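Local coordinates for foldase protein PrsA 2 (Bacillus anthracis, PDB 6VJ4) that catalyses the cis-trans isomerisation of peptidyl-proline bonds, helps secreted proteins fold outside the cell, and is important for secretion of the protective antigen, at residues I83-K86 and L87-K91; D36-T39 and K40-V44; P223-G226 and K227-Q231; N71-D75 and E76-K80. All blocks are in the same frame, centred on the assembly; numbering follows the deposited sequence.

All four interactions are local contacts in the helical part of PrsA, away from the four-stranded sheet of the isomerase domain. Along the chain the order is interaction 2, 4, 1, then 3. Interactions 1 and 4 share helix 76-95, with centres about 15 Å apart. Interaction 2 closes helix 28-41 and lies about 8 Å from interaction 1, centre to centre. Interaction 3 opens helix 223-236 and touches interactions 1 and 2. Interactions 3 and 4 are farthest apart, about 23 Å between centres. A C-terminal helix thus packs against N-terminal helices, so segments from both ends of the chain build one helical body.

Interaction 1. Residues I83-K86 and L87-K91; sequences IKFK and LSMNK
M89 reaches back along helix 76-95 to the ring of F85, one turn earlier. The residue is present as selenomethionine. M89 CB lies 3.3 Å from F85 O. CG is anti to the backbone N (chi1 -164°), which sends the chain out beside F85. The chain then bends, and SE lies 5.3 Å from the centroid of the F85 ring, 39° off the ring normal. The tip, M89 CE, comes to 3.5 Å from F85 CZ. The approach is oblique to the ring. The two side chains run side by side and point the same way. M89 CE also touches G226 O and L230 of helix 223-236, so the tip is held between F85 and that helix.

The backbone beneath is regular. M89 N donates to F85 O at 2.8 Å, and L87 N donates to I83 O at 2.9 Å. On another side of the helix L87 CD1 lies 4.0 Å from I83 CG2, again with both side chains alongside each other. I83 is buried against V49 and V53 of helix 46-60.

S88 OG is 3.1 Å from K84 O, but its proton is not settled there, because Y42 O, just after helix 28-41, also takes a bond from it. K91 NZ bonds to K43 O, a further tie to interaction 2. K86 folds its chain at chi3, and its NZ forms a salt bridge with E52. The F85-M89 pair is a Met-aromatic contact with the i to i+4 spacing of an alpha helix, on the face that meets the C-terminal helix.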
loop_
_atom_site.group_PDB
_atom_site.type_symbol
_atom_site.label_atom_id
_atom_site.label_comp_id
_atom_site.label_asym_id
_atom_site.label_seq_id
_atom_site.Cartn_x
_atom_site.Cartn_y
_atom_site.Cartn_z
ATOM N N ILE A 83 -16.486 -1.194 -13.014
ATOM C CA ILE A 83 -17.072 -2.493 -13.458
ATOM C C ILE A 83 -15.973 -3.563 -13.404
ATOM O O ILE A 83 -16.251 -4.672 -12.901
ATOM C CB ILE A 83 -17.712 -2.371 -14.855
ATOM C CG1 ILE A 83 -19.028 -1.590 -14.786
ATOM C CG2 ILE A 83 -17.909 -3.741 -15.489
ATOM C CD1 ILE A 83 -19.877 -1.675 -16.035
ATOM N N LYS A 84 -14.773 -3.235 -13.888
ATOM C CA LYS A 84 -13.630 -4.182 -13.830
ATOM C C LYS A 84 -13.438 -4.608 -12.368
ATOM O O LYS A 84 -13.271 -5.821 -12.123
ATOM C CB LYS A 84 -12.386 -3.522 -14.436
ATOM C CG LYS A 84 -11.109 -4.356 -14.433
ATOM C CD LYS A 84 -9.946 -3.645 -15.113
ATOM C CE LYS A 84 -8.614 -4.347 -14.946
ATOM N NZ LYS A 84 -8.623 -5.711 -15.529
ATOM N N PHE A 85 -13.524 -3.658 -11.431
ATOM C CA PHE A 85 -13.354 -3.970 -9.987
ATOM C C PHE A 85 -14.491 -4.881 -9.501
ATOM O O PHE A 85 -14.199 -5.906 -8.838
ATOM C CB PHE A 85 -13.292 -2.688 -9.155
ATOM C CG PHE A 85 -13.224 -2.930 -7.668
ATOM C CD1 PHE A 85 -12.047 -3.361 -7.073
ATOM C CD2 PHE A 85 -14.340 -2.746 -6.866
ATOM C CE1 PHE A 85 -11.987 -3.592 -5.707
ATOM C CE2 PHE A 85 -14.277 -2.974 -5.499
ATOM C CZ PHE A 85 -13.103 -3.397 -4.923
ATOM N N LYS A 86 -15.739 -4.526 -9.818
ATOM C CA LYS A 86 -16.913 -5.325 -9.367
ATOM C C LYS A 86 -16.768 -6.779 -9.837
ATOM O O LYS A 86 -16.944 -7.695 -9.001
ATOM C CB LYS A 86 -18.225 -4.748 -9.908
ATOM C CG LYS A 86 -19.475 -5.436 -9.370
ATOM C CD LYS A 86 -20.737 -5.171 -10.167
ATOM C CE LYS A 86 -20.700 -5.787 -11.550
ATOM N NZ LYS A 86 -22.011 -5.682 -12.234
ATOM N N LEU A 87 -16.472 -6.979 -11.125
ATOM C CA LEU A 87 -16.346 -8.350 -11.691
ATOM C C LEU A 87 -15.176 -9.082 -11.026
ATOM O O LEU A 87 -15.325 -10.290 -10.742
ATOM C CB LEU A 87 -16.159 -8.272 -13.208
ATOM C CG LEU A 87 -17.370 -7.773 -13.995
ATOM C CD1 LEU A 87 -17.045 -7.658 -15.475
ATOM C CD2 LEU A 87 -18.575 -8.677 -13.786
ATOM N N SER A 88 -14.054 -8.398 -10.804
ATOM C CA SER A 88 -12.892 -9.059 -10.148
ATOM C C SER A 88 -13.238 -9.425 -8.705
ATOM O O SER A 88 -12.845 -10.489 -8.221
ATOM C CB SER A 88 -11.663 -8.204 -10.234
ATOM O OG SER A 88 -11.243 -8.099 -11.583
HETATM N N MSE A 89 -13.998 -8.551 -8.037
HETATM C CA MSE A 89 -14.416 -8.792 -6.666
HETATM C C MSE A 89 -15.383 -9.975 -6.625
HETATM O O MSE A 89 -15.297 -10.812 -5.728
HETATM C CB MSE A 89 -15.067 -7.534 -6.085
HETATM C CG MSE A 89 -15.180 -7.536 -4.582
HETATM SE SE MSE A 89 -13.419 -7.767 -3.758
HETATM C CE MSE A 89 -12.851 -6.159 -2.804
ATOM N N ASN A 90 -16.302 -10.032 -7.598
ATOM C CA ASN A 90 -17.262 -11.121 -7.677
ATOM C C ASN A 90 -16.512 -12.444 -7.835
ATOM O O ASN A 90 -16.921 -13.430 -7.197
ATOM C CB ASN A 90 -18.250 -10.967 -8.837
ATOM C CG ASN A 90 -19.305 -9.909 -8.594
ATOM O OD1 ASN A 90 -19.368 -9.321 -7.515
ATOM N ND2 ASN A 90 -20.150 -9.678 -9.586
ATOM N N LYS A 91 -15.470 -12.451 -8.667
ATOM C CA LYS A 91 -14.667 -13.677 -8.909
ATOM C C LYS A 91 -13.927 -14.049 -7.619
ATOM O O LYS A 91 -13.865 -15.257 -7.301
ATOM C CB LYS A 91 -13.701 -13.453 -10.078
ATOM C CG LYS A 91 -12.850 -14.653 -10.465
ATOM C CD LYS A 91 -11.873 -14.370 -11.591
ATOM C CE LYS A 91 -10.996 -15.558 -11.928
ATOM N NZ LYS A 91 -10.022 -15.242 -12.998
#

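Interaction 2. Residues D36-T39 and K40-V44; sequences DVIT and KKYKV
I38 and Y42 meet where helix 28-41 ends, and Y42 is the first residue to leave helical geometry. This C-terminal turn has a tight inner side and a loose outer side. On the tight side Y42 N donates to I38 O at 2.8 Å, and the bond is nearly straight (164°). The same oxygen lies at the edge of the Y42 ring, near its plane, 3.6 Å from Y42 CD2. Y42 CG is anti to its own carbonyl carbon (chi1 -57°), which brings the ring back past I38. The apolar contact between I38 CG2 and Y42 CD2 is looser, at 4.3 Å. K41 CG lies over one ring face, 3.8 Å above the plane and offset toward the rim. Outside the turn, E233 of helix 223-236 takes a salt bridge from K41 NZ and a hydrogen bond with Y42 OH. The ring also packs on A92 and Q95 of helix 76-95. These partners probably fix its rotation.

T39 keeps its hydroxyl within the helix. With chi1 at 56°, OG1 is placed to bond to Q35 O, one turn back. D36, V37 and K40 pack against the second subunit, another copy of the protein, where K40 meets M32 of that subunit. There the D36 carboxylate lies near D36 of the neighbouring subunit, which would probably raise its affinity for a proton.

The solvent side belongs to K41 and K43, the exposed residues of the contact. K43 lies past the helix end, and K43 NZ donates to K40 O at 2.6 Å, in the carbonyl plane.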
loop_
_atom_site.group_PDB
_atom_site.type_symbol
_atom_site.label_atom_id
_atom_site.label_comp_id
_atom_site.label_asym_id
_atom_site.label_seq_id
_atom_site.Cartn_x
_atom_site.Cartn_y
_atom_site.Cartn_z
ATOM N N ASP A 36 -6.344 -2.159 -7.670
ATOM C CA ASP A 36 -5.213 -2.766 -8.427
ATOM C C ASP A 36 -4.872 -4.152 -7.862
ATOM O O ASP A 36 -4.591 -5.058 -8.667
ATOM C CB ASP A 36 -3.976 -1.862 -8.434
ATOM C CG ASP A 36 -4.018 -0.759 -9.479
ATOM O OD1 ASP A 36 -5.115 -0.200 -9.702
ATOM O OD2 ASP A 36 -2.959 -0.484 -10.082
ATOM N N VAL A 37 -4.870 -4.298 -6.535
ATOM C CA VAL A 37 -4.541 -5.607 -5.891
ATOM C C VAL A 37 -5.580 -6.650 -6.322
ATOM O O VAL A 37 -5.167 -7.730 -6.782
ATOM C CB VAL A 37 -4.473 -5.477 -4.357
ATOM C CG1 VAL A 37 -4.301 -6.829 -3.677
ATOM C CG2 VAL A 37 -3.372 -4.520 -3.926
ATOM N N ILE A 38 -6.871 -6.325 -6.203
ATOM C CA ILE A 38 -7.962 -7.282 -6.563
ATOM C C ILE A 38 -7.954 -7.562 -8.069
ATOM O O ILE A 38 -7.974 -8.753 -8.443
ATOM C CB ILE A 38 -9.325 -6.737 -6.095
ATOM C CG1 ILE A 38 -9.342 -6.529 -4.580
ATOM C CG2 ILE A 38 -10.467 -7.629 -6.561
ATOM C CD1 ILE A 38 -8.955 -7.758 -3.785
ATOM N N THR A 39 -7.910 -6.510 -8.893
ATOM C CA THR A 39 -7.977 -6.672 -10.373
ATOM C C THR A 39 -6.750 -7.420 -10.903
ATOM O O THR A 39 -6.877 -8.048 -11.968
ATOM C CB THR A 39 -8.150 -5.316 -11.070
ATOM O OG1 THR A 39 -7.081 -4.463 -10.659
ATOM C CG2 THR A 39 -9.479 -4.668 -10.757
ATOM N N LYS A 40 -5.610 -7.343 -10.208
ATOM C CA LYS A 40 -4.392 -8.053 -10.685
ATOM C C LYS A 40 -4.484 -9.539 -10.311
ATOM O O LYS A 40 -4.116 -10.378 -11.160
ATOM C CB LYS A 40 -3.113 -7.454 -10.089
ATOM C CG LYS A 40 -1.820 -8.087 -10.593
ATOM C CD LYS A 40 -0.571 -7.603 -9.882
ATOM C CE LYS A 40 0.699 -8.213 -10.438
ATOM N NZ LYS A 40 0.944 -7.791 -11.837
ATOM N N LYS A 41 -4.941 -9.844 -9.091
ATOM C CA LYS A 41 -5.001 -11.256 -8.616
ATOM C C LYS A 41 -6.192 -11.994 -9.239
ATOM O O LYS A 41 -6.020 -13.169 -9.625
ATOM C CB LYS A 41 -5.090 -11.324 -7.087
ATOM C CG LYS A 41 -5.123 -12.744 -6.537
ATOM C CD LYS A 41 -5.055 -12.851 -5.036
ATOM C CE LYS A 41 -5.092 -14.296 -4.578
ATOM N NZ LYS A 41 -5.092 -14.411 -3.101
ATOM N N TYR A 42 -7.357 -11.347 -9.295
ATOM C CA TYR A 42 -8.587 -11.980 -9.839
ATOM C C TYR A 42 -8.872 -11.384 -11.217
ATOM O O TYR A 42 -9.708 -10.470 -11.339
ATOM C CB TYR A 42 -9.723 -11.808 -8.833
ATOM C CG TYR A 42 -9.394 -12.382 -7.480
ATOM C CD1 TYR A 42 -9.523 -13.741 -7.239
ATOM C CD2 TYR A 42 -8.909 -11.584 -6.458
ATOM C CE1 TYR A 42 -9.203 -14.288 -6.009
ATOM C CE2 TYR A 42 -8.596 -12.114 -5.218
ATOM C CZ TYR A 42 -8.743 -13.474 -4.992
ATOM O OH TYR A 42 -8.440 -14.023 -3.780
ATOM N N LYS A 43 -8.218 -11.954 -12.226
ATOM C CA LYS A 43 -8.257 -11.437 -13.618
ATOM C C LYS A 43 -9.607 -11.704 -14.286
ATOM O O LYS A 43 -10.136 -12.827 -14.176
ATOM C CB LYS A 43 -7.121 -12.054 -14.443
ATOM C CG LYS A 43 -5.734 -11.523 -14.104
ATOM C CD LYS A 43 -4.614 -12.157 -14.896
ATOM C CE LYS A 43 -3.310 -11.396 -14.772
ATOM N NZ LYS A 43 -2.923 -11.183 -13.357
ATOM N N VAL A 44 -10.107 -10.673 -14.967
ATOM C CA VAL A 44 -11.350 -10.712 -15.787
ATOM C C VAL A 44 -10.972 -10.141 -17.160
ATOM O O VAL A 44 -10.176 -9.180 -17.190
ATOM C CB VAL A 44 -12.484 -9.924 -15.109
ATOM C CG1 VAL A 44 -13.727 -9.843 -15.981
ATOM C CG2 VAL A 44 -12.818 -10.505 -13.742
#

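Interaction 3. Residues P223-G226 and K227-Q231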
loop_
_atom_site.group_PDB
_atom_site.type_symbol
_atom_site.label_atom_id
_atom_site.label_comp_id
_atom_site.label_asym_id
_atom_site.label_seq_id
_atom_site.Cartn_x
_atom_site.Cartn_y
_atom_site.Cartn_z
ATOM N N PRO A 223 -21.727 -6.610 2.304
ATOM C CA PRO A 223 -20.639 -5.639 2.184
ATOM C C PRO A 223 -19.541 -5.897 3.228
ATOM O O PRO A 223 -18.385 -5.750 2.899
ATOM C CB PRO A 223 -21.311 -4.276 2.429
ATOM C CG PRO A 223 -22.796 -4.539 2.253
ATOM C CD PRO A 223 -22.998 -5.976 2.684
ATOM N N ILE A 224 -19.940 -6.289 4.443
ATOM C CA ILE A 224 -18.985 -6.581 5.556
ATOM C C ILE A 224 -17.976 -7.639 5.091
ATOM O O ILE A 224 -16.769 -7.428 5.317
ATOM C CB ILE A 224 -19.740 -7.025 6.829
ATOM C CG1 ILE A 224 -20.754 -5.971 7.285
ATOM C CG2 ILE A 224 -18.764 -7.389 7.943
ATOM C CD1 ILE A 224 -21.595 -6.390 8.473
ATOM N N PHE A 225 -18.447 -8.724 4.464
ATOM C CA PHE A 225 -17.536 -9.806 4.001
ATOM C C PHE A 225 -16.610 -9.293 2.890
ATOM O O PHE A 225 -15.387 -9.465 3.018
ATOM C CB PHE A 225 -18.315 -11.024 3.495
ATOM C CG PHE A 225 -17.431 -12.128 2.973
ATOM C CD1 PHE A 225 -16.955 -12.100 1.671
ATOM C CD2 PHE A 225 -17.051 -13.179 3.794
ATOM C CE1 PHE A 225 -16.124 -13.105 1.199
ATOM C CE2 PHE A 225 -16.221 -14.183 3.318
ATOM C CZ PHE A 225 -15.756 -14.141 2.024
ATOM N N GLY A 226 -17.184 -8.705 1.833
ATOM C CA GLY A 226 -16.407 -8.199 0.684
ATOM C C GLY A 226 -15.316 -7.222 1.098
ATOM O O GLY A 226 -14.291 -7.144 0.388
ATOM N N LYS A 227 -15.515 -6.518 2.217
ATOM C CA LYS A 227 -14.533 -5.509 2.701
ATOM C C LYS A 227 -13.493 -6.201 3.595
ATOM O O LYS A 227 -12.303 -5.845 3.489
ATOM C CB LYS A 227 -15.282 -4.342 3.356
ATOM C CG LYS A 227 -16.125 -3.528 2.377
ATOM C CD LYS A 227 -17.002 -2.472 3.006
ATOM C CE LYS A 227 -17.833 -1.738 1.975
ATOM N NZ LYS A 227 -18.698 -0.706 2.595
ATOM N N LYS A 228 -13.911 -7.165 4.420
ATOM C CA LYS A 228 -12.939 -7.927 5.254
ATOM C C LYS A 228 -12.036 -8.746 4.317
ATOM O O LYS A 228 -10.874 -8.998 4.683
ATOM C CB LYS A 228 -13.678 -8.797 6.280
ATOM C CG LYS A 228 -14.406 -8.020 7.374
ATOM C CD LYS A 228 -15.334 -8.864 8.236
ATOM C CE LYS A 228 -14.627 -9.953 9.019
ATOM N NZ LYS A 228 -13.658 -9.393 9.992
ATOM N N LEU A 229 -12.558 -9.118 3.142
ATOM C CA LEU A 229 -11.783 -9.883 2.126
ATOM C C LEU A 229 -10.746 -8.955 1.490
ATOM O O LEU A 229 -9.653 -9.435 1.149
ATOM C CB LEU A 229 -12.745 -10.442 1.071
ATOM C CG LEU A 229 -12.098 -11.139 -0.127
ATOM C CD1 LEU A 229 -11.130 -12.224 0.319
ATOM C CD2 LEU A 229 -13.158 -11.723 -1.046
ATOM N N LEU A 230 -11.093 -7.676 1.328
ATOM C CA LEU A 230 -10.140 -6.696 0.742
ATOM C C LEU A 230 -8.995 -6.451 1.737
ATOM O O LEU A 230 -7.826 -6.539 1.316
ATOM C CB LEU A 230 -10.893 -5.406 0.402
ATOM C CG LEU A 230 -10.050 -4.268 -0.175
ATOM C CD1 LEU A 230 -9.216 -4.734 -1.359
ATOM C CD2 LEU A 230 -10.937 -3.099 -0.575
ATOM N N GLN A 231 -9.323 -6.201 3.012
ATOM C CA GLN A 231 -8.296 -5.938 4.061
ATOM C C GLN A 231 -7.345 -7.137 4.184
ATOM O O GLN A 231 -6.128 -6.914 4.338
ATOM C CB GLN A 231 -8.961 -5.666 5.412
ATOM C CG GLN A 231 -9.829 -4.415 5.435
ATOM C CD GLN A 231 -10.541 -4.242 6.757
ATOM O OE1 GLN A 231 -10.374 -5.032 7.685
ATOM N NE2 GLN A 231 -11.353 -3.201 6.851
#
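F225 and L229 each set CG anti to the backbone N (chi1 178° and 174°), and this brings their side chains together across the first turns of helix 223-236. In L229, chi2 of 53° leaves CD2 as the extended branch, and it reaches the ring. The two side chains cross obliquely, with F225 CE1 4.0 Å from L229 CD2. The methyl meets the ring at an oblique angle. L229 also packs on I93 of helix 76-95. L230 packs on Y30, A34 and I38 of helix 28-41.

The other side is exposed. K228 CG passes 3.2 Å from I224 O, and K228 CD lies 3.7 Å from I224 CG2. These two side chains run alongside and point the same way. K227 stays extended, and its CG sits 3.2 Å from P223 O. That oxygen also accepts K227 N at 3.0 Å, so it is both bonded and brushed by the lysine chain. P223 begins the helix. The bond from L229 N to F225 O measures 2.9 Å. The bond from L230 N to G226 O is weak, at 3.4 Å.

Interaction 4. Residues N71-D75 and E76-K80; sequences NGLKD and EADFK
An N-cap starts helix 76-95, and D75 provides it. D75 OD1 accepts D78 N at 3.2 Å, with the donor lying nearly along the C-O axis of that oxygen. D75 CG sits between its backbone N and carbonyl carbon (chi1 53°), which swings the carboxylate over the first turn. The negative group faces the helix start, where the dipole would probably favour it. The backbone D75 O accepts F79 N at 3.3 Å.

D78 answers in the opposite direction. Its OD2 accepts K74 N at 3.1 Å through the lone pair that points away from OD1. The bond is fairly straight (162°). The same carboxylate is flanked by carbon on either hand: L73 CD2 comes to 3.4 Å from D78 OD2, and K74 CG to the same oxygen at 3.4 Å. K74 NZ stays farther off and forms no contact ion pair.

Just before this, G72 ends helix 64-70 with positive phi in a Schellman motif, so one short loop closes one helix and opens the next. F79 is held edge-to-face with F64 and also packs on L68 and A56. E76 leads away to a salt bridge with K57. The apolar link across the loop joins L73 CD1 to F79 CD1 at 3.7 Å, oblique to the ring.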
loop_
_atom_site.group_PDB
_atom_site.type_symbol
_atom_site.label_atom_id
_atom_site.label_comp_id
_atom_site.label_asym_id
_atom_site.label_seq_id
_atom_site.Cartn_x
_atom_site.Cartn_y
_atom_site.Cartn_z
ATOM N N ASN A 71 -24.393 9.029 -10.406
ATOM C CA ASN A 71 -23.705 7.987 -9.590
ATOM C C ASN A 71 -22.371 8.530 -9.059
ATOM O O ASN A 71 -21.746 7.839 -8.229
ATOM C CB ASN A 71 -23.497 6.686 -10.372
ATOM C CG ASN A 71 -24.763 5.866 -10.518
ATOM O OD1 ASN A 71 -25.838 6.281 -10.088
ATOM N ND2 ASN A 71 -24.643 4.689 -11.110
ATOM N N GLY A 72 -21.965 9.722 -9.507
ATOM C CA GLY A 72 -20.706 10.335 -9.039
ATOM C C GLY A 72 -19.499 9.727 -9.728
ATOM O O GLY A 72 -18.501 9.455 -9.034
ATOM N N LEU A 73 -19.602 9.518 -11.045
ATOM C CA LEU A 73 -18.508 8.950 -11.881
ATOM C C LEU A 73 -17.956 10.043 -12.804
ATOM O O LEU A 73 -18.764 10.743 -13.445
ATOM C CB LEU A 73 -19.067 7.766 -12.677
ATOM C CG LEU A 73 -19.258 6.474 -11.882
ATOM C CD1 LEU A 73 -20.379 5.626 -12.466
ATOM C CD2 LEU A 73 -17.959 5.685 -11.809
ATOM N N LYS A 74 -16.624 10.149 -12.873
ATOM C CA LYS A 74 -15.916 11.180 -13.682
ATOM C C LYS A 74 -16.373 11.101 -15.144
ATOM O O LYS A 74 -16.940 12.089 -15.646
ATOM C CB LYS A 74 -14.402 10.949 -13.627
ATOM C CG LYS A 74 -13.816 10.707 -12.242
ATOM C CD LYS A 74 -13.532 11.949 -11.435
ATOM C CE LYS A 74 -13.056 11.604 -10.039
ATOM N NZ LYS A 74 -12.464 12.773 -9.349
ATOM N N ASP A 75 -16.103 9.961 -15.790
ATOM C CA ASP A 75 -16.457 9.715 -17.214
ATOM C C ASP A 75 -16.659 8.206 -17.418
ATOM O O ASP A 75 -16.702 7.472 -16.404
ATOM C CB ASP A 75 -15.397 10.309 -18.148
ATOM C CG ASP A 75 -13.973 9.864 -17.849
ATOM O OD1 ASP A 75 -13.797 8.982 -16.983
ATOM O OD2 ASP A 75 -13.048 10.414 -18.479
ATOM N N GLU A 76 -16.766 7.762 -18.675
ATOM C CA GLU A 76 -17.009 6.324 -18.977
ATOM C C GLU A 76 -15.785 5.487 -18.579
ATOM O O GLU A 76 -15.976 4.310 -18.225
ATOM C CB GLU A 76 -17.364 6.139 -20.452
ATOM C CG GLU A 76 -17.590 4.690 -20.840
ATOM C CD GLU A 76 -18.124 4.487 -22.246
ATOM O OE1 GLU A 76 -17.973 3.369 -22.774
ATOM O OE2 GLU A 76 -18.706 5.443 -22.803
ATOM N N ALA A 77 -14.584 6.071 -18.639
ATOM C CA ALA A 77 -13.348 5.352 -18.244
ATOM C C ALA A 77 -13.425 4.987 -16.757
ATOM O O ALA A 77 -13.030 3.855 -16.407
ATOM C CB ALA A 77 -12.132 6.197 -18.542
ATOM N N ASP A 78 -13.910 5.918 -15.923
ATOM C CA ASP A 78 -14.069 5.690 -14.461
ATOM C C ASP A 78 -15.058 4.535 -14.255
ATOM O O ASP A 78 -14.730 3.609 -13.490
ATOM C CB ASP A 78 -14.542 6.962 -13.749
ATOM C CG ASP A 78 -14.592 6.860 -12.231
ATOM O OD1 ASP A 78 -13.966 5.929 -11.681
ATOM O OD2 ASP A 78 -15.258 7.716 -11.609
ATOM N N PHE A 79 -16.205 4.594 -14.942
ATOM C CA PHE A 79 -17.261 3.549 -14.861
ATOM C C PHE A 79 -16.654 2.175 -15.191
ATOM O O PHE A 79 -16.798 1.239 -14.374
ATOM C CB PHE A 79 -18.424 3.927 -15.784
ATOM C CG PHE A 79 -19.558 2.935 -15.838
ATOM C CD1 PHE A 79 -20.352 2.703 -14.723
ATOM C CD2 PHE A 79 -19.873 2.279 -17.019
ATOM C CE1 PHE A 79 -21.401 1.799 -14.775
ATOM C CE2 PHE A 79 -20.931 1.383 -17.072
ATOM C CZ PHE A 79 -21.692 1.143 -15.951
ATOM N N LYS A 80 -15.975 2.073 -16.339
ATOM C CA LYS A 80 -15.337 0.805 -16.786
ATOM C C LYS A 80 -14.417 0.278 -15.677
ATOM O O LYS A 80 -14.515 -0.928 -15.351
ATOM C CB LYS A 80 -14.567 1.024 -18.093
ATOM C CG LYS A 80 -13.914 -0.225 -18.669
ATOM C CD LYS A 80 -13.183 -0.011 -19.975
ATOM C CE LYS A 80 -12.491 -1.270 -20.459
ATOM N NZ LYS A 80 -11.774 -1.057 -21.739
#